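Local atomic coordinates of pantothenate synthetase (Francisella tularensis subsp. tularensis, PDB entry 3N8H), a protein that catalyses the ATP-dependent condensation of pantoate with beta-alanine to pantothenate, probably by way of a pantoyl-adenylate intermediate. Residues S15-L20 with Q24-V29; S56-P61 with K98-D103; N117-K122 with D153-M158. All coordinates share one frame; numbering follows the deposited sequence.

The three contacts follow one another along the chain, each closing before the next opens. Contacts 1 and 2 reach the same parallel sheet, through its neighbouring strands 26-31 and 52-57. Their centres lie about 19 Å apart, and they touch where Val29 O meets Ser56 N, a probable hydrogen bond. Contact 1 lies at the periphery, about 22 Å from the centre of the chain; contact 2 is nearer the ligands. Contact 3 stands apart, about 29 Å from contact 1 and about 22 Å from contact 2, centre to centre. It ties the start of helix 154-166, beside the bound AMP and proline, to residues 117-122, which pack on the antiparallel sheet of strands 230-237, 240-247 and 250-257.

Contact 1 of 3, residues S15-L20 with Q24-V29; sequences SIRNSL and QKIGFV
Leu20 packs against both Gln24 and Ile26. Leu20 CB lies 3.6 Å from Gln24 NE2, and CG is a little farther from the same nitrogen. The side chain then forks. Leu20 CD2 stays beside the amide, 3.6 Å from Gln24 NE2. Leu20 CD1 goes the other way and meets Ile26 CD1 at 3.6 Å, an apolar contact. The Leu20 and Gln24 side chains cross at about a right angle, and the amide nitrogen rests against the leucine without a bond to it.

Ile26 CD1 has a second neighbour: it sits 3.1 Å above the plane of the Arg17 guanidinium, over its centre, and the packing there is tight. The bend at Arg17 chi2 (56°) carries the group back across the methyl. The guanidinium is held by backbone oxygens: NE donates to Thr142 O and NH1 to Lys143 O, just where helix 127-142 ends. Leu20 and Ile26 also reach strand 52-57, through Val52 and Ile54.

The contact closes the loop between helix 10-18 and strand 26-31. This is the second half of a beta-alpha-beta crossover from strand 5-7, which passes over strands 91-93 and 52-57 in the parallel sheet of the HUP-clan alpha/beta fold.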
loop_
_atom_site.group_PDB
_atom_site.type_symbol
_atom_site.label_atom_id
_atom_site.label_comp_id
_atom_site.label_asym_id
_atom_site.label_seq_id
_atom_site.Cartn_x
_atom_site.Cartn_y
_atom_site.Cartn_z
ATOM N N SER A 15 1.566 -5.739 -22.256
ATOM C CA SER A 15 1.610 -6.529 -23.473
ATOM C C SER A 15 2.574 -7.682 -23.303
ATOM O O SER A 15 2.178 -8.846 -23.315
ATOM C CB SER A 15 2.042 -5.675 -24.668
ATOM O OG SER A 15 1.067 -4.694 -24.986
ATOM N N ILE A 16 3.848 -7.359 -23.125
ATOM C CA ILE A 16 4.857 -8.399 -23.060
ATOM C C ILE A 16 4.655 -9.332 -21.852
ATOM O O ILE A 16 4.787 -10.561 -21.976
ATOM C CB ILE A 16 6.286 -7.813 -23.131
ATOM C CG1 ILE A 16 7.323 -8.936 -23.098
ATOM C CG2 ILE A 16 6.514 -6.792 -22.035
ATOM C CD1 ILE A 16 7.203 -9.921 -24.266
ATOM N N ARG A 17 4.306 -8.752 -20.702
ATOM C CA ARG A 17 4.109 -9.531 -19.484
ATOM C C ARG A 17 3.004 -10.569 -19.673
ATOM O O ARG A 17 3.145 -11.729 -19.275
ATOM C CB ARG A 17 3.764 -8.613 -18.310
ATOM C CG ARG A 17 3.576 -9.327 -16.978
ATOM C CD ARG A 17 4.806 -10.137 -16.634
ATOM N NE ARG A 17 4.610 -10.977 -15.461
ATOM C CZ ARG A 17 3.935 -12.129 -15.467
ATOM N NH1 ARG A 17 3.823 -12.836 -14.351
ATOM N NH2 ARG A 17 3.361 -12.573 -16.581
ATOM N N ASN A 18 1.905 -10.146 -20.285
ATOM C CA ASN A 18 0.740 -11.016 -20.419
ATOM C C ASN A 18 0.934 -12.096 -21.473
ATOM O O ASN A 18 0.131 -13.024 -21.578
ATOM C CB ASN A 18 -0.524 -10.197 -20.686
ATOM C CG ASN A 18 -0.928 -9.353 -19.489
ATOM O OD1 ASN A 18 -0.478 -9.593 -18.366
ATOM N ND2 ASN A 18 -1.778 -8.360 -19.724
ATOM N N SER A 19 2.019 -11.979 -22.235
ATOM C CA SER A 19 2.350 -12.951 -23.275
ATOM C C SER A 19 3.183 -14.122 -22.758
ATOM O O SER A 19 3.406 -15.093 -23.475
ATOM C CB SER A 19 3.089 -12.266 -24.424
ATOM O OG SER A 19 3.535 -10.978 -24.041
ATOM N N LEU A 20 3.652 -14.032 -21.515
ATOM C CA LEU A 20 4.476 -15.099 -20.955
ATOM C C LEU A 20 3.615 -16.263 -20.459
ATOM O O LEU A 20 2.566 -16.048 -19.855
ATOM C CB LEU A 20 5.350 -14.561 -19.815
ATOM C CG LEU A 20 6.218 -13.344 -20.146
ATOM C CD1 LEU A 20 6.997 -12.884 -18.925
ATOM C CD2 LEU A 20 7.158 -13.638 -21.306
ATOM N N GLN A 24 7.210 -20.264 -17.304
ATOM C CA GLN A 24 8.417 -19.449 -17.305
ATOM C C GLN A 24 8.611 -18.741 -15.969
ATOM O O GLN A 24 7.786 -17.934 -15.565
ATOM C CB GLN A 24 8.377 -18.443 -18.463
ATOM C CG GLN A 24 8.426 -19.110 -19.835
ATOM C CD GLN A 24 8.420 -18.115 -20.976
ATOM O OE1 GLN A 24 9.266 -18.173 -21.869
ATOM N NE2 GLN A 24 7.465 -17.191 -20.951
ATOM N N LYS A 25 9.697 -19.083 -15.283
ATOM C CA LYS A 25 10.076 -18.401 -14.056
ATOM C C LYS A 25 10.513 -16.989 -14.410
ATOM O O LYS A 25 11.364 -16.797 -15.283
ATOM C CB LYS A 25 11.227 -19.128 -13.368
ATOM C CG LYS A 25 10.908 -20.546 -12.941
ATOM C CD LYS A 25 11.280 -20.766 -11.474
ATOM C CE LYS A 25 10.534 -19.784 -10.564
ATOM N NZ LYS A 25 10.795 -19.990 -9.098
ATOM N N ILE A 26 9.925 -16.005 -13.735
ATOM C CA ILE A 26 10.259 -14.605 -13.970
ATOM C C ILE A 26 11.101 -14.052 -12.825
ATOM O O ILE A 26 10.699 -14.106 -11.654
ATOM C CB ILE A 26 8.999 -13.753 -14.110
ATOM C CG1 ILE A 26 8.039 -14.391 -15.115
ATOM C CG2 ILE A 26 9.367 -12.322 -14.515
ATOM C CD1 ILE A 26 6.836 -13.541 -15.440
ATOM N N GLY A 27 12.271 -13.525 -13.167
ATOM C CA GLY A 27 13.107 -12.823 -12.205
ATOM C C GLY A 27 13.090 -11.315 -12.421
ATOM O O GLY A 27 13.119 -10.830 -13.556
ATOM N N PHE A 28 13.040 -10.565 -11.332
ATOM C CA PHE A 28 12.907 -9.119 -11.443
ATOM C C PHE A 28 14.021 -8.396 -10.696
ATOM O O PHE A 28 14.270 -8.669 -9.523
ATOM C CB PHE A 28 11.540 -8.675 -10.915
ATOM C CG PHE A 28 11.357 -7.165 -10.870
ATOM C CD1 PHE A 28 10.720 -6.560 -9.791
ATOM C CD2 PHE A 28 11.828 -6.359 -11.897
ATOM C CE1 PHE A 28 10.550 -5.173 -9.742
ATOM C CE2 PHE A 28 11.658 -4.964 -11.865
ATOM C CZ PHE A 28 11.016 -4.376 -10.797
ATOM N N VAL A 29 14.697 -7.476 -11.366
ATOM C CA VAL A 29 15.723 -6.682 -10.693
ATOM C C VAL A 29 15.397 -5.182 -10.797
ATOM O O VAL A 29 15.660 -4.576 -11.810
ATOM C CB VAL A 29 17.139 -6.939 -11.276
ATOM C CG1 VAL A 29 18.196 -6.123 -10.496
ATOM C CG2 VAL A 29 17.535 -8.436 -11.226
#

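Contact 2 of 3, residues S56-P61 with K98-D103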
loop_
_atom_site.group_PDB
_atom_site.type_symbol
_atom_site.label_atom_id
_atom_site.label_comp_id
_atom_site.label_asym_id
_atom_site.label_seq_id
_atom_site.Cartn_x
_atom_site.Cartn_y
_atom_site.Cartn_z
ATOM N N SER A 56 14.058 -3.142 -14.113
ATOM C CA SER A 56 13.449 -1.819 -14.214
ATOM C C SER A 56 14.532 -0.753 -13.994
ATOM O O SER A 56 15.532 -0.993 -13.316
ATOM C CB SER A 56 12.251 -1.625 -13.256
ATOM O OG SER A 56 12.586 -1.761 -11.863
ATOM N N ILE A 57 14.339 0.391 -14.625
ATOM C CA ILE A 57 15.125 1.579 -14.365
ATOM C C ILE A 57 14.129 2.708 -14.216
ATOM O O ILE A 57 13.383 3.051 -15.152
ATOM C CB ILE A 57 16.098 1.897 -15.506
ATOM C CG1 ILE A 57 17.210 0.842 -15.564
ATOM C CG2 ILE A 57 16.688 3.317 -15.359
ATOM C CD1 ILE A 57 18.154 1.038 -16.754
ATOM N N PHE A 58 14.095 3.252 -13.005
ATOM C CA PHE A 58 13.156 4.301 -12.665
ATOM C C PHE A 58 13.717 5.034 -11.462
ATOM O O PHE A 58 13.802 4.467 -10.360
ATOM C CB PHE A 58 11.748 3.747 -12.363
ATOM C CG PHE A 58 10.729 4.828 -11.989
ATOM C CD1 PHE A 58 10.144 4.854 -10.715
ATOM C CD2 PHE A 58 10.378 5.823 -12.909
ATOM C CE1 PHE A 58 9.216 5.851 -10.362
ATOM C CE2 PHE A 58 9.460 6.822 -12.569
ATOM C CZ PHE A 58 8.868 6.834 -11.294
ATOM N N VAL A 59 14.136 6.281 -11.697
ATOM C CA VAL A 59 14.576 7.146 -10.629
ATOM C C VAL A 59 13.343 7.714 -9.931
ATOM O O VAL A 59 12.735 8.701 -10.370
ATOM C CB VAL A 59 15.468 8.306 -11.127
ATOM C CG1 VAL A 59 16.056 9.019 -9.928
ATOM C CG2 VAL A 59 16.619 7.797 -12.044
ATOM N N ASN A 60 12.981 7.076 -8.833
ATOM C CA ASN A 60 11.761 7.403 -8.112
ATOM C C ASN A 60 11.860 8.685 -7.283
ATOM O O ASN A 60 12.528 8.696 -6.249
ATOM C CB ASN A 60 11.364 6.218 -7.220
ATOM C CG ASN A 60 10.149 6.508 -6.393
ATOM O OD1 ASN A 60 9.200 7.115 -6.877
ATOM N ND2 ASN A 60 10.168 6.085 -5.132
ATOM N N PRO A 61 11.159 9.756 -7.711
ATOM C CA PRO A 61 11.276 11.047 -7.022
ATOM C C PRO A 61 10.778 11.005 -5.581
ATOM O O PRO A 61 11.247 11.781 -4.756
ATOM C CB PRO A 61 10.348 11.981 -7.811
ATOM C CG PRO A 61 9.916 11.231 -9.016
ATOM C CD PRO A 61 10.192 9.790 -8.825
ATOM N N LYS A 98 4.804 9.769 -14.875
ATOM C CA LYS A 98 3.369 9.752 -15.112
ATOM C C LYS A 98 2.841 8.325 -15.177
ATOM O O LYS A 98 1.748 8.041 -14.698
ATOM C CB LYS A 98 3.031 10.482 -16.412
ATOM C CG LYS A 98 3.188 11.990 -16.369
ATOM C CD LYS A 98 3.132 12.589 -17.785
ATOM C CE LYS A 98 1.828 12.234 -18.502
ATOM N NZ LYS A 98 1.695 10.783 -18.837
ATOM N N ASP A 99 3.608 7.428 -15.789
ATOM C CA ASP A 99 3.212 6.014 -15.826
ATOM C C ASP A 99 2.992 5.500 -14.390
ATOM O O ASP A 99 2.005 4.823 -14.091
ATOM C CB ASP A 99 4.296 5.170 -16.491
ATOM C CG ASP A 99 4.425 5.444 -17.987
ATOM O OD1 ASP A 99 5.544 5.283 -18.531
ATOM O OD2 ASP A 99 3.415 5.835 -18.606
ATOM N N ILE A 100 3.924 5.824 -13.504
ATOM C CA ILE A 100 3.935 5.222 -12.173
ATOM C C ILE A 100 3.006 5.932 -11.194
ATOM O O ILE A 100 2.360 5.291 -10.340
ATOM C CB ILE A 100 5.379 5.125 -11.599
ATOM C CG1 ILE A 100 6.242 4.245 -12.502
ATOM C CG2 ILE A 100 5.361 4.542 -10.185
ATOM C CD1 ILE A 100 5.683 2.833 -12.712
ATOM N N TYR A 101 2.951 7.253 -11.322
ATOM C CA TYR A 101 2.104 8.097 -10.488
ATOM C C TYR A 101 1.183 8.909 -11.373
ATOM O O TYR A 101 1.400 10.098 -11.562
ATOM C CB TYR A 101 2.954 9.073 -9.699
ATOM C CG TYR A 101 3.926 8.397 -8.781
ATOM C CD1 TYR A 101 3.528 7.947 -7.514
ATOM C CD2 TYR A 101 5.242 8.201 -9.180
ATOM C CE1 TYR A 101 4.430 7.333 -6.678
ATOM C CE2 TYR A 101 6.151 7.602 -8.355
ATOM C CZ TYR A 101 5.752 7.165 -7.110
ATOM O OH TYR A 101 6.691 6.565 -6.303
ATOM N N PRO A 102 0.146 8.264 -11.922
ATOM C CA PRO A 102 -0.788 8.938 -12.825
ATOM C C PRO A 102 -1.392 10.207 -12.221
ATOM O O PRO A 102 -1.606 11.173 -12.949
ATOM C CB PRO A 102 -1.877 7.879 -13.069
ATOM C CG PRO A 102 -1.658 6.818 -11.999
ATOM C CD PRO A 102 -0.177 6.840 -11.747
ATOM N N ASP A 103 -1.653 10.206 -10.909
ATOM C CA ASP A 103 -2.361 11.306 -10.250
ATOM C C ASP A 103 -1.479 11.944 -9.177
ATOM O O ASP A 103 -1.961 12.667 -8.302
ATOM C CB ASP A 103 -3.665 10.798 -9.606
ATOM C CG ASP A 103 -4.609 10.170 -10.621
ATOM O OD1 ASP A 103 -4.932 10.863 -11.613
ATOM O OD2 ASP A 103 -5.022 8.991 -10.438
#
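Tyr101 OH is gripped by two partners, Asn60 and Thr62. Tyr101 OH donates to Asn60 OD1 at 2.6 Å, the shortest polar contact between the two segments. The hydroxyl approaches the carbonyl at a C=O...O angle of 123°, tilted 30° from the carbonyl plane. The amide and the phenol ring are almost coplanar, with 11° between their planes, and OD1 lies at the edge of the ring. Thr62 OG1 is hydrogen-bonded to Tyr101 OH and also to Asn60 ND2. The amide and the phenol thus share this threonine, which helps to fix the turn of both groups.

Segment 56-61 continues from strand 52-57, and segment 98-103 covers the end of helix 97-100, where Tyr101 is the first residue to leave helical geometry. In Rossmann-like folds such as this one, the carboxyl ends of the parallel strands border the active site. The Asn60 side chain comes within about 3 Å of that of Gln63, nearest atoms. Gln63 is predicted to bind pantoate and beta-alanine.

Beside the polar group lies an apolar one. The Phe58 ring swings away from its own backbone nitrogen and reaches across to Ile100. Ile100 CG1 stands over one face of the Phe58 ring, 4.0 Å from its centroid, in a CH-pi contact. At the edge of the same ring, Phe58 CE1 comes within 4.1 Å of Tyr101 CE2. Ile100 CG2 lies over a face of the Tyr101 ring, toward its rim. Val134 of helix 127-142 touches Phe58, Asn60 and Tyr101. Farther along, Asp103 forms a salt bridge with Lys165 of the second subunit.

Contact 3 of 3, residues N117-K122 with D153-M158. With PRO (proline), chain C; AMP (adenosine monophosphate), chain D.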
loop_
_atom_site.group_PDB
_atom_site.type_symbol
_atom_site.label_atom_id
_atom_site.label_comp_id
_atom_site.label_asym_id
_atom_site.label_seq_id
_atom_site.Cartn_x
_atom_site.Cartn_y
_atom_site.Cartn_z
ATOM N N ASN A 117 12.711 3.427 11.721
ATOM C CA ASN A 117 12.887 4.631 12.515
ATOM C C ASN A 117 14.334 4.925 12.876
ATOM O O ASN A 117 14.625 5.955 13.490
ATOM C CB ASN A 117 12.100 4.521 13.823
ATOM C CG ASN A 117 10.617 4.645 13.623
ATOM O OD1 ASN A 117 10.153 5.237 12.649
ATOM N ND2 ASN A 117 9.853 4.094 14.554
ATOM N N ILE A 118 15.228 4.016 12.519
ATOM C CA ILE A 118 16.645 4.164 12.847
ATOM C C ILE A 118 17.507 4.247 11.595
ATOM O O ILE A 118 17.014 4.041 10.475
ATOM C CB ILE A 118 17.133 2.983 13.705
ATOM C CG1 ILE A 118 16.840 1.654 12.991
ATOM C CG2 ILE A 118 16.479 3.034 15.131
ATOM C CD1 ILE A 118 17.545 0.429 13.583
ATOM N N LEU A 119 18.792 4.559 11.796
ATOM C CA LEU A 119 19.769 4.543 10.723
ATOM C C LEU A 119 19.244 5.281 9.502
ATOM O O LEU A 119 18.916 6.464 9.578
ATOM C CB LEU A 119 20.129 3.090 10.380
ATOM C CG LEU A 119 20.712 2.330 11.586
ATOM C CD1 LEU A 119 20.779 0.803 11.373
ATOM C CD2 LEU A 119 22.082 2.895 11.956
ATOM N N GLU A 120 19.142 4.583 8.375
ATOM C CA GLU A 120 18.740 5.250 7.149
ATOM C C GLU A 120 17.350 5.936 7.258
ATOM O O GLU A 120 17.125 7.066 6.772
ATOM C CB GLU A 120 18.807 4.245 6.025
ATOM C CG GLU A 120 19.148 4.815 4.690
ATOM C CD GLU A 120 20.523 5.471 4.583
ATOM O OE1 GLU A 120 21.344 5.538 5.541
ATOM O OE2 GLU A 120 20.761 5.934 3.472
ATOM N N GLY A 121 16.424 5.287 7.948
ATOM C CA GLY A 121 15.098 5.860 8.113
ATOM C C GLY A 121 15.096 7.202 8.834
ATOM O O GLY A 121 14.302 8.099 8.528
ATOM N N LYS A 122 15.991 7.350 9.799
ATOM C CA LYS A 122 16.045 8.569 10.604
ATOM C C LYS A 122 16.832 9.631 9.844
ATOM O O LYS A 122 16.501 10.823 9.850
ATOM C CB LYS A 122 16.727 8.279 11.950
ATOM C CG LYS A 122 16.812 9.477 12.865
ATOM C CD LYS A 122 17.517 9.125 14.162
ATOM C CE LYS A 122 16.572 9.257 15.341
ATOM N NZ LYS A 122 17.279 9.153 16.644
ATOM N N ASP A 153 21.730 -2.403 0.959
ATOM C CA ASP A 153 20.605 -1.627 1.446
ATOM C C ASP A 153 19.808 -2.525 2.398
ATOM O O ASP A 153 18.723 -3.043 2.073
ATOM C CB ASP A 153 19.787 -1.146 0.264
ATOM C CG ASP A 153 20.607 -0.279 -0.680
ATOM O OD1 ASP A 153 20.823 0.903 -0.332
ATOM O OD2 ASP A 153 21.034 -0.781 -1.750
ATOM N N TYR A 154 20.393 -2.736 3.573
ATOM C CA TYR A 154 19.908 -3.757 4.514
ATOM C C TYR A 154 18.486 -3.537 5.020
ATOM O O TYR A 154 17.655 -4.479 5.088
ATOM C CB TYR A 154 20.836 -3.838 5.726
ATOM C CG TYR A 154 20.711 -5.142 6.465
ATOM C CD1 TYR A 154 21.379 -6.277 6.013
ATOM C CD2 TYR A 154 19.924 -5.243 7.613
ATOM C CE1 TYR A 154 21.276 -7.484 6.688
ATOM C CE2 TYR A 154 19.809 -6.454 8.300
ATOM C CZ TYR A 154 20.491 -7.569 7.830
ATOM O OH TYR A 154 20.395 -8.775 8.489
ATOM N N GLN A 155 18.223 -2.307 5.435
ATOM C CA GLN A 155 16.890 -1.963 5.942
ATOM C C GLN A 155 15.832 -2.081 4.831
ATOM O O GLN A 155 14.731 -2.612 5.044
ATOM C CB GLN A 155 16.915 -0.566 6.512
ATOM C CG GLN A 155 17.616 -0.488 7.858
ATOM C CD GLN A 155 17.846 0.961 8.273
ATOM O OE1 GLN A 155 18.758 1.637 7.767
ATOM N NE2 GLN A 155 16.998 1.453 9.172
ATOM N N GLN A 156 16.195 -1.593 3.647
ATOM C CA GLN A 156 15.394 -1.791 2.437
ATOM C C GLN A 156 14.980 -3.264 2.268
ATOM O O GLN A 156 13.810 -3.559 2.027
ATOM C CB GLN A 156 16.197 -1.354 1.202
ATOM C CG GLN A 156 15.450 -1.612 -0.097
ATOM C CD GLN A 156 15.969 -0.790 -1.229
ATOM O OE1 GLN A 156 15.610 0.381 -1.378
ATOM N NE2 GLN A 156 16.836 -1.386 -2.033
ATOM N N VAL A 157 15.940 -4.186 2.354
ATOM C CA VAL A 157 15.609 -5.614 2.234
ATOM C C VAL A 157 14.550 -6.051 3.254
ATOM O O VAL A 157 13.536 -6.663 2.884
ATOM C CB VAL A 157 16.856 -6.507 2.406
ATOM C CG1 VAL A 157 16.439 -7.962 2.569
ATOM C CG2 VAL A 157 17.793 -6.366 1.222
HETATM N N MSE A 158 14.789 -5.738 4.534
HETATM C CA MSE A 158 13.884 -6.118 5.627
HETATM C C MSE A 158 12.498 -5.537 5.405
HETATM O O MSE A 158 11.488 -6.216 5.567
HETATM C CB MSE A 158 14.435 -5.632 6.971
HETATM C CG MSE A 158 15.798 -6.194 7.335
HETATM SE SE MSE A 158 16.391 -5.616 9.117
HETATM C CE MSE A 158 14.882 -6.233 10.201
HETATM N N PRO C . 19.242 3.426 -3.586
HETATM C CA PRO C . 17.944 4.033 -3.302
HETATM C C PRO C . 18.095 5.541 -3.098
HETATM O O PRO C . 19.229 6.032 -3.025
HETATM C CB PRO C . 17.529 3.353 -1.997
HETATM C CG PRO C . 18.169 2.006 -2.072
HETATM C CD PRO C . 19.477 2.206 -2.794
HETATM P P AMP D . 19.826 1.296 -6.616
HETATM O O1P AMP D . 19.845 1.331 -8.141
HETATM O O2P AMP D . 21.032 1.852 -5.922
HETATM O O3P AMP D . 18.548 1.782 -6.036
HETATM O "O5'" AMP D . 20.010 -0.284 -6.301
HETATM C "C5'" AMP D . 19.265 -1.295 -6.981
HETATM C "C4'" AMP D . 19.528 -2.644 -6.357
HETATM O "O4'" AMP D . 20.952 -2.955 -6.488
HETATM C "C3'" AMP D . 19.194 -2.722 -4.857
HETATM O "O3'" AMP D . 18.723 -4.042 -4.534
HETATM C "C2'" AMP D . 20.556 -2.491 -4.215
HETATM O "O2'" AMP D . 20.704 -2.957 -2.883
HETATM C "C1'" AMP D . 21.475 -3.217 -5.195
HETATM N N9 AMP D . 22.873 -2.785 -5.079
HETATM C C8 AMP D . 23.312 -1.505 -5.097
HETATM N N7 AMP D . 24.663 -1.464 -4.926
HETATM C C5 AMP D . 25.093 -2.741 -4.766
HETATM C C6 AMP D . 26.400 -3.395 -4.545
HETATM N N6 AMP D . 27.508 -2.643 -4.441
HETATM N N1 AMP D . 26.451 -4.736 -4.443
HETATM C C2 AMP D . 25.313 -5.466 -4.524
HETATM N N3 AMP D . 24.086 -4.942 -4.733
HETATM C C4 AMP D . 23.912 -3.602 -4.865
#
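The side-chain amide of Gln155 bridges two backbone groups of the 118-121 turn, on either side of a leucine with an unusual backbone. Leu119 has a positive phi (48°), rare outside glycine, and stands at the N-cap position of helix 120-123. The turn resembles type II' and brings Ile118 O and Glu120 N to the same amide. Gln155 NE2 donates to Ile118 O at 2.9 Å, and the bond is nearly straight (164° at the hydrogen). The acceptor oxygen lies in the plane of the amide, but the nitrogen stands well above the carbonyl plane of Ile118. Glu120 N donates to Gln155 OE1 at 3.0 Å, in the carbonyl plane and on a lone pair.

The chain of Gln155 runs extended beyond CG (chi2 169°), which carries the amide from helix 154-166 across to the turn. Packing there is close: Gln155 OE1 is 3.1 Å from Glu120 CB and 3.3 Å from Leu119 CB. The carboxylate of Glu120 leads away to Arg251 and Tyr233 on the antiparallel sheet, and Leu119 packs on Phe242 and Tyr233.

Another side of this helix start faces the ligands. AMP O2' donates to Asp153 OD2 at 2.5 Å, so short that the exact length is doubtful. Gln156 lies against the bound proline and is predicted to bind pantoate.

Gln155 NE2 also donates to Ile115 O. Both its hydrogens are therefore used on backbone carbonyls, while OE1 takes an N-H. This pattern settles which end of the buried amide is nitrogen and holds its rotation. It ties the turn to the helix start that carries the ligand-binding Asp153 and Gln156.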